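Local coordinates for trehalose-6-phosphate phosphatase (Neosartorya fumigata, PDB 5DXL), which is a fungal member of the trehalose-phosphatase family of the HAD clan, pairing a Rossmann-like core domain with a smaller alpha/beta cap domain, at residues 25-28 / 29-33; 158-161 / 162-166; 182-185 / 186-190. All blocks are in the same frame, centred on the assembly; numbering follows the deposited sequence. Where two conformers were deposited one is given.

Interaction 1 of 3, residues 25-28 / 29-33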
loop_
_atom_site.group_PDB
_atom_site.type_symbol
_atom_site.label_atom_id
_atom_site.label_comp_id
_atom_site.label_asym_id
_atom_site.label_seq_id
_atom_site.Cartn_x
_atom_site.Cartn_y
_atom_site.Cartn_z
ATOM N N PHE A 25 5.132 -0.314 -5.351
ATOM C CA PHE A 25 5.675 0.909 -4.757
ATOM C C PHE A 25 4.616 1.721 -4.041
ATOM O O PHE A 25 3.594 2.038 -4.643
ATOM C CB PHE A 25 6.251 1.837 -5.839
ATOM C CG PHE A 25 7.261 1.199 -6.749
ATOM C CD1 PHE A 25 8.223 0.324 -6.270
ATOM C CD2 PHE A 25 7.250 1.499 -8.089
ATOM C CE1 PHE A 25 9.165 -0.237 -7.141
ATOM C CE2 PHE A 25 8.196 0.957 -8.962
ATOM C CZ PHE A 25 9.152 0.102 -8.490
ATOM N N ASP A 26 4.868 2.102 -2.790
ATOM C CA ASP A 26 4.148 3.235 -2.226
ATOM C C ASP A 26 4.607 4.460 -3.023
ATOM O O ASP A 26 5.654 4.421 -3.674
ATOM C CB ASP A 26 4.436 3.364 -0.719
ATOM C CG ASP A 26 3.459 4.289 0.016
ATOM O OD1 ASP A 26 2.565 4.885 -0.600
ATOM O OD2 ASP A 26 3.596 4.404 1.250
ATOM N N TYR A 27 3.821 5.535 -3.004
ATOM C CA TYR A 27 4.206 6.728 -3.750
ATOM C C TYR A 27 4.832 7.783 -2.818
ATOM O O TYR A 27 6.049 7.973 -2.818
ATOM C CB TYR A 27 3.002 7.316 -4.516
ATOM C CG TYR A 27 3.381 8.590 -5.213
ATOM C CD1 TYR A 27 4.298 8.568 -6.258
ATOM C CD2 TYR A 27 2.873 9.811 -4.798
ATOM C CE1 TYR A 27 4.695 9.734 -6.886
ATOM C CE2 TYR A 27 3.265 10.992 -5.422
ATOM C CZ TYR A 27 4.177 10.940 -6.459
ATOM O OH TYR A 27 4.571 12.097 -7.085
ATOM N N ASP A 28 4.010 8.463 -2.029
ATOM C CA ASP A 28 4.536 9.491 -1.131
ATOM C C ASP A 28 5.536 8.920 -0.141
ATOM O O ASP A 28 5.319 7.852 0.418
ATOM C CB ASP A 28 3.393 10.170 -0.373
ATOM C CG ASP A 28 2.547 11.032 -1.275
ATOM O OD1 ASP A 28 3.030 12.115 -1.674
ATOM O OD2 ASP A 28 1.420 10.626 -1.611
ATOM N N GLY A 29 6.642 9.629 0.067
ATOM C CA GLY A 29 7.688 9.155 0.959
ATOM C C GLY A 29 8.582 8.051 0.414
ATOM O O GLY A 29 9.579 7.687 1.045
ATOM N N THR A 30 8.230 7.532 -0.759
ATOM C CA THR A 30 8.909 6.369 -1.317
ATOM C C THR A 30 9.479 6.711 -2.688
ATOM O O THR A 30 10.688 6.640 -2.884
ATOM C CB THR A 30 7.944 5.160 -1.402
ATOM O OG1 THR A 30 7.492 4.820 -0.090
ATOM C CG2 THR A 30 8.660 3.941 -1.998
ATOM N N LEU A 31 8.625 7.131 -3.620
ATOM C CA LEU A 31 9.077 7.575 -4.935
ATOM C C LEU A 31 9.366 9.071 -4.947
ATOM O O LEU A 31 10.039 9.572 -5.847
ATOM C CB LEU A 31 8.034 7.239 -6.010
ATOM C CG LEU A 31 7.852 5.747 -6.286
ATOM C CD1 LEU A 31 6.587 5.470 -7.114
ATOM C CD2 LEU A 31 9.100 5.238 -7.005
ATOM N N THR A 32 8.844 9.774 -3.944
ATOM C CA THR A 32 8.973 11.228 -3.872
ATOM C C THR A 32 9.060 11.633 -2.406
ATOM O O THR A 32 8.540 10.947 -1.542
ATOM C CB THR A 32 7.788 11.922 -4.576
ATOM O OG1 THR A 32 8.119 13.288 -4.871
ATOM C CG2 THR A 32 6.516 11.842 -3.738
ATOM N N PRO A 33 9.745 12.740 -2.111
ATOM C CA PRO A 33 9.906 13.105 -0.701
ATOM C C PRO A 33 8.605 13.451 0.023
ATOM O O PRO A 33 7.641 13.896 -0.606
ATOM C CB PRO A 33 10.821 14.341 -0.769
ATOM C CG PRO A 33 11.581 14.167 -2.036
ATOM C CD PRO A 33 10.605 13.541 -3.001
HETATM O O HOH W 1 5.288 12.736 -0.379
#
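The backbone doubles back just after strand 21-25, and the carbonyl of Y27 grips the turn by accepting two N-H groups, from L31 (N to O 2.8 Å, in the carbonyl plane) and from T30 (N to O 3.0 Å, from above that plane). The sequence D26-Y27-D28-G29-T30 is the DxDGT signature of HAD motif I, a worked example of a short motif that fixes its own loop. G29 takes a positive phi, 76°, which suits glycine; a single bridge pairs D28 with T32, and a weak bond runs from G29 N to T32 O.

With CG anti to the backbone N (chi1 177°), the Y27 side chain swings its ring beside the returning chain. T32 lays CG2 over one ring face, a CH-pi contact of 4.0 Å to the ring centroid, while L31 CD1 comes to the ring's edge. That same methyl reaches F25 CB at 3.9 Å, so one leucine branch bridges two aromatic residues. T30 OG1 passes 3.4 Å from D26 CB and makes a weak hydrogen bond to D217. A water joins D28 OD1 to the P33 carbonyl, and the other carboxylate oxygen of D28 forms a salt bridge with R68.

The Y27 hydroxyl is hydrogen-bonded to A41 O. F25 and L31 pack between I64 of strand 60-65 and I266 of helix 259-270, while T30 rests on L215 of strand 211-216.

Interaction 2 of 3, residues 158-161 / 162-166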
loop_
_atom_site.group_PDB
_atom_site.type_symbol
_atom_site.label_atom_id
_atom_site.label_comp_id
_atom_site.label_asym_id
_atom_site.label_seq_id
_atom_site.Cartn_x
_atom_site.Cartn_y
_atom_site.Cartn_z
ATOM N N CYS A 158 -17.203 -0.650 23.524
ATOM C CA CYS A 158 -17.731 -0.557 22.170
ATOM C C CYS A 158 -16.951 -1.460 21.215
ATOM O O CYS A 158 -17.535 -2.134 20.365
ATOM C CB CYS A 158 -17.696 0.894 21.698
ATOM S SG CYS A 158 -18.377 1.130 20.026
ATOM N N ARG A 159 -15.630 -1.480 21.370
ATOM C CA ARG A 159 -14.784 -2.328 20.549
ATOM C C ARG A 159 -15.131 -3.800 20.733
ATOM O O ARG A 159 -15.268 -4.531 19.757
ATOM C CB ARG A 159 -13.306 -2.096 20.870
ATOM C CG ARG A 159 -12.384 -2.978 20.044
ATOM C CD ARG A 159 -10.914 -2.724 20.314
ATOM N NE ARG A 159 -10.096 -3.495 19.376
ATOM C CZ ARG A 159 -8.782 -3.359 19.234
ATOM N NH1 ARG A 159 -8.120 -2.479 19.972
ATOM N NH2 ARG A 159 -8.128 -4.102 18.349
ATOM N N LYS A 160 -15.280 -4.232 21.981
ATOM C CA LYS A 160 -15.619 -5.626 22.241
ATOM C C LYS A 160 -16.935 -5.983 21.559
ATOM O O LYS A 160 -17.056 -7.035 20.927
ATOM C CB LYS A 160 -15.699 -5.899 23.748
ATOM C CG LYS A 160 -16.187 -7.298 24.073
ATOM C CD LYS A 160 -16.233 -7.557 25.574
ATOM C CE LYS A 160 -16.935 -8.874 25.873
ATOM N NZ LYS A 160 -16.671 -9.356 27.257
HETATM N N MSE A 161 -17.908 -5.084 21.657
HETATM C CA MSE A 161 -19.207 -5.297 21.039
HETATM C C MSE A 161 -19.092 -5.470 19.524
HETATM O O MSE A 161 -19.648 -6.411 18.958
HETATM C CB MSE A 161 -20.141 -4.141 21.361
HETATM C CG MSE A 161 -21.490 -4.248 20.706
HETATM SE SE MSE A 161 -22.778 -3.132 21.642
HETATM C CE MSE A 161 -22.606 -3.952 23.381
ATOM N N LEU A 162 -18.361 -4.566 18.878
ATOM C CA LEU A 162 -18.180 -4.632 17.425
ATOM C C LEU A 162 -17.450 -5.901 16.984
ATOM O O LEU A 162 -17.789 -6.496 15.959
ATOM C CB LEU A 162 -17.425 -3.395 16.930
ATOM C CG LEU A 162 -18.256 -2.115 17.054
ATOM C CD1 LEU A 162 -17.439 -0.880 16.728
ATOM C CD2 LEU A 162 -19.505 -2.189 16.186
ATOM N N GLU A 163 -16.443 -6.312 17.748
ATOM C CA GLU A 163 -15.670 -7.502 17.403
ATOM C C GLU A 163 -16.514 -8.773 17.458
ATOM O O GLU A 163 -16.316 -9.695 16.665
ATOM C CB GLU A 163 -14.461 -7.644 18.332
ATOM C CG GLU A 163 -13.350 -6.641 18.059
ATOM C CD GLU A 163 -12.301 -6.607 19.161
ATOM O OE1 GLU A 163 -12.602 -7.044 20.293
ATOM O OE2 GLU A 163 -11.174 -6.141 18.895
ATOM N N GLU A 164 -17.456 -8.815 18.392
ATOM C CA GLU A 164 -18.259 -10.014 18.606
ATOM C C GLU A 164 -19.498 -10.063 17.723
ATOM O O GLU A 164 -20.195 -11.077 17.677
ATOM C CB GLU A 164 -18.662 -10.112 20.074
ATOM C CG GLU A 164 -17.501 -10.459 20.983
ATOM C CD GLU A 164 -17.830 -10.291 22.450
ATOM O OE1 GLU A 164 -18.987 -9.940 22.772
ATOM O OE2 GLU A 164 -16.922 -10.508 23.279
ATOM N N THR A 165 -19.779 -8.968 17.025
ATOM C CA THR A 165 -20.974 -8.899 16.197
ATOM C C THR A 165 -20.614 -8.559 14.753
ATOM O O THR A 165 -20.472 -9.449 13.910
ATOM C CB THR A 165 -21.986 -7.861 16.746
ATOM O OG1 THR A 165 -21.350 -6.583 16.887
ATOM C CG2 THR A 165 -22.511 -8.297 18.112
ATOM N N VAL A 166 -20.450 -7.268 14.485
ATOM C CA VAL A 166 -20.187 -6.776 13.139
ATOM C C VAL A 166 -19.001 -7.468 12.455
ATOM O O VAL A 166 -19.090 -7.872 11.293
ATOM C CB VAL A 166 -19.940 -5.254 13.167
ATOM C CG1 VAL A 166 -19.625 -4.738 11.771
ATOM C CG2 VAL A 166 -21.148 -4.538 13.752
HETATM O O HOH W 2 -9.882 -6.070 16.629
#
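E163 reaches back one helical turn to R159, and its side chain can be followed outward from the backbone. CB sits 3.5 Å from the R159 carbonyl O, the acceptor already engaged by E163 N. Because CG stands anti to the carbonyl carbon (chi1 -73°), it runs back along the helix and lies 3.3 Å from that same R159 O. CD then crosses the R159 chain at a slant, 3.7 Å from R159 CG. At the tip, OE2 receives R159 NE in a 2.9 Å salt bridge. The guanidinium and carboxylate planes are turned 60° apart, and NE meets OE2 from above the carboxylate plane. A water donates to OE2 and accepts from R159 NH2 at the edge of the guanidinium, bridging the two groups a second time.

This is the i to i+4 pairing of an alpha helix, here in the last turns of helix 148-164 in the cap domain. Its buried side carries C158 and L162, whose SG and CD1 touch at 4.0 Å; both pack on helix 112-125 and on strand 180-185 of the cap sheet.

K160 and E164 repeat the spacing more loosely: E164 OE2 approaches K160 CE, but NZ stays 4.1 Å from OE2, beyond a salt bridge. After E164, T165 folds OG1 back to donate to the M161 carbonyl O, 2.7 Å away and from above the carbonyl plane.

Interaction 3 of 3, residues 182-185 / 186-190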
loop_
_atom_site.group_PDB
_atom_site.type_symbol
_atom_site.label_atom_id
_atom_site.label_comp_id
_atom_site.label_asym_id
_atom_site.label_seq_id
_atom_site.Cartn_x
_atom_site.Cartn_y
_atom_site.Cartn_z
ATOM N N GLU A 182 -12.038 2.787 14.890
ATOM C CA GLU A 182 -12.362 2.819 13.465
ATOM C C GLU A 182 -12.774 1.441 12.970
ATOM O O GLU A 182 -12.189 0.435 13.363
ATOM C CB GLU A 182 -11.164 3.331 12.674
ATOM C CG GLU A 182 -11.356 3.367 11.162
ATOM C CD GLU A 182 -10.128 3.926 10.464
ATOM O OE1 GLU A 182 -9.296 4.568 11.143
ATOM O OE2 GLU A 182 -9.983 3.719 9.250
ATOM N N VAL A 183 -13.798 1.400 12.120
ATOM C CA VAL A 183 -14.164 0.175 11.427
ATOM C C VAL A 183 -13.994 0.410 9.937
ATOM O O VAL A 183 -14.453 1.413 9.410
ATOM C CB VAL A 183 -15.609 -0.254 11.722
ATOM C CG1 VAL A 183 -15.904 -1.588 11.068
ATOM C CG2 VAL A 183 -15.827 -0.351 13.246
ATOM N N ARG A 184 -13.326 -0.524 9.280
ATOM C CA ARG A 184 -13.089 -0.420 7.843
ATOM C C ARG A 184 -12.948 -1.811 7.237
ATOM O O ARG A 184 -12.702 -2.787 7.944
ATOM C CB ARG A 184 -11.827 0.400 7.592
ATOM C CG ARG A 184 -10.597 -0.342 8.027
ATOM C CD ARG A 184 -9.359 0.505 7.951
ATOM N NE ARG A 184 -8.183 -0.342 8.084
ATOM C CZ ARG A 184 -6.937 0.107 8.049
ATOM N NH1 ARG A 184 -6.707 1.405 7.893
ATOM N NH2 ARG A 184 -5.927 -0.745 8.164
ATOM N N PRO A 185 -13.097 -1.918 5.913
ATOM C CA PRO A 185 -12.978 -3.241 5.297
ATOM C C PRO A 185 -11.569 -3.807 5.413
ATOM O O PRO A 185 -10.598 -3.045 5.437
ATOM C CB PRO A 185 -13.328 -2.978 3.829
ATOM C CG PRO A 185 -14.142 -1.755 3.862
ATOM C CD PRO A 185 -13.528 -0.904 4.944
ATOM N N THR A 186 -11.461 -5.130 5.461
ATOM C CA THR A 186 -10.154 -5.769 5.515
ATOM C C THR A 186 -9.321 -5.467 4.263
ATOM O O THR A 186 -8.088 -5.488 4.316
ATOM C CB THR A 186 -10.288 -7.297 5.699
ATOM O OG1 THR A 186 -11.058 -7.840 4.620
ATOM C CG2 THR A 186 -10.985 -7.602 7.016
ATOM N N PHE A 187 -9.968 -5.144 3.142
ATOM C CA PHE A 187 -9.199 -4.935 1.911
ATOM C C PHE A 187 -8.404 -3.621 1.875
ATOM O O PHE A 187 -7.634 -3.381 0.943
ATOM C CB PHE A 187 -10.109 -5.044 0.663
ATOM C CG PHE A 187 -11.219 -4.015 0.574
ATOM C CD1 PHE A 187 -10.945 -2.664 0.379
ATOM C CD2 PHE A 187 -12.548 -4.420 0.605
ATOM C CE1 PHE A 187 -11.967 -1.735 0.263
ATOM C CE2 PHE A 187 -13.571 -3.492 0.482
ATOM C CZ PHE A 187 -13.277 -2.151 0.318
ATOM N N VAL A 188 -8.568 -2.787 2.897
ATOM C CA VAL A 188 -7.834 -1.531 3.003
ATOM C C VAL A 188 -6.367 -1.777 3.384
ATOM O O VAL A 188 -5.481 -0.994 3.042
ATOM C CB VAL A 188 -8.508 -0.598 4.047
ATOM C CG1 VAL A 188 -7.615 0.581 4.406
ATOM C CG2 VAL A 188 -9.854 -0.126 3.522
ATOM N N ASN A 189 -6.122 -2.875 4.089
ATOM C CA ASN A 189 -4.780 -3.234 4.535
ATOM C C ASN A 189 -3.856 -3.519 3.345
ATOM O O ASN A 189 -4.193 -4.314 2.469
ATOM C CB ASN A 189 -4.862 -4.449 5.469
ATOM C CG ASN A 189 -3.535 -4.789 6.115
ATOM O OD1 ASN A 189 -2.653 -5.353 5.479
ATOM N ND2 ASN A 189 -3.399 -4.459 7.395
ATOM N N LYS A 190 -2.693 -2.865 3.310
ATOM C CA LYS A 190 -1.784 -2.986 2.176
ATOM C C LYS A 190 -1.220 -4.391 1.998
ATOM O O LYS A 190 -0.841 -4.783 0.896
ATOM C CB LYS A 190 -0.634 -1.983 2.304
ATOM C CG LYS A 190 -0.908 -0.704 1.554
ATOM C CD LYS A 190 0.318 0.195 1.468
ATOM C CE LYS A 190 -0.076 1.524 0.864
ATOM N NZ LYS A 190 1.061 2.454 0.723
#
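R184 and P185, at the end of strand 180-185, meet F187 and V188 of the 3-10 turn that follows. Earlier in the strand, E182 and V183 hold it within the cap sheet through backbone bonds to M175 and L139. R184 comes next. Its CG lies between the backbone N and the carbonyl carbon (chi1 69°), and from there the chain extends straight to NE, so that the R184 and V188 side chains cross at about a right angle. V188 CG1 stands 3.5 Å above one face of the R184 guanidinium, toward its rim, so an apolar methyl packs on a charged plane; NH2 keeps a long, weak ion pair with E173.

P185 serves both backbone and side chain. Its carbonyl O accepts V188 N at 3.3 Å, from well above the carbonyl plane, the i to i+3 bond expected of a 3-10 turn. The pyrrolidine ring lies against F187, with CB over the aromatic face in a CH-pi contact, 3.6 Å from the centroid and 18° off the ring normal. F187 also has CG between its backbone N and carbonyl carbon (chi1 62°), which turns its ring back over the proline. P185 CD also touches V188 CG2 at 4.0 Å.

Beyond the turn, N189 takes the N-cap position of helix 190-199. The segment thus passes from the antiparallel cap sheet, where V183 and P185 pack on W112 of helix 112-125, into a helix of the core domain, while V188 leans on the loop residue H89.

In the fold
Along the chain the three contacts follow in series, from core to cap and back. Interaction 1 lies at the end of the core strand 21-25, and interaction 2 lies in the last turns of helix 148-164 of the cap; their centres are about 35 Å apart, on opposite sides of the chain's centre. Interaction 3 joins the two domains. Its centre is about 16 Å from that of interaction 2, which it touches through V183 CG2 and L162 CD1 (3.9 Å). At its other end K190 NZ makes a 3.1 Å salt bridge to D26 OD1 of interaction 1, so the chain leaving the cap is tied to the DxDGT loop, beside the acidic residues D217, D218 and D221.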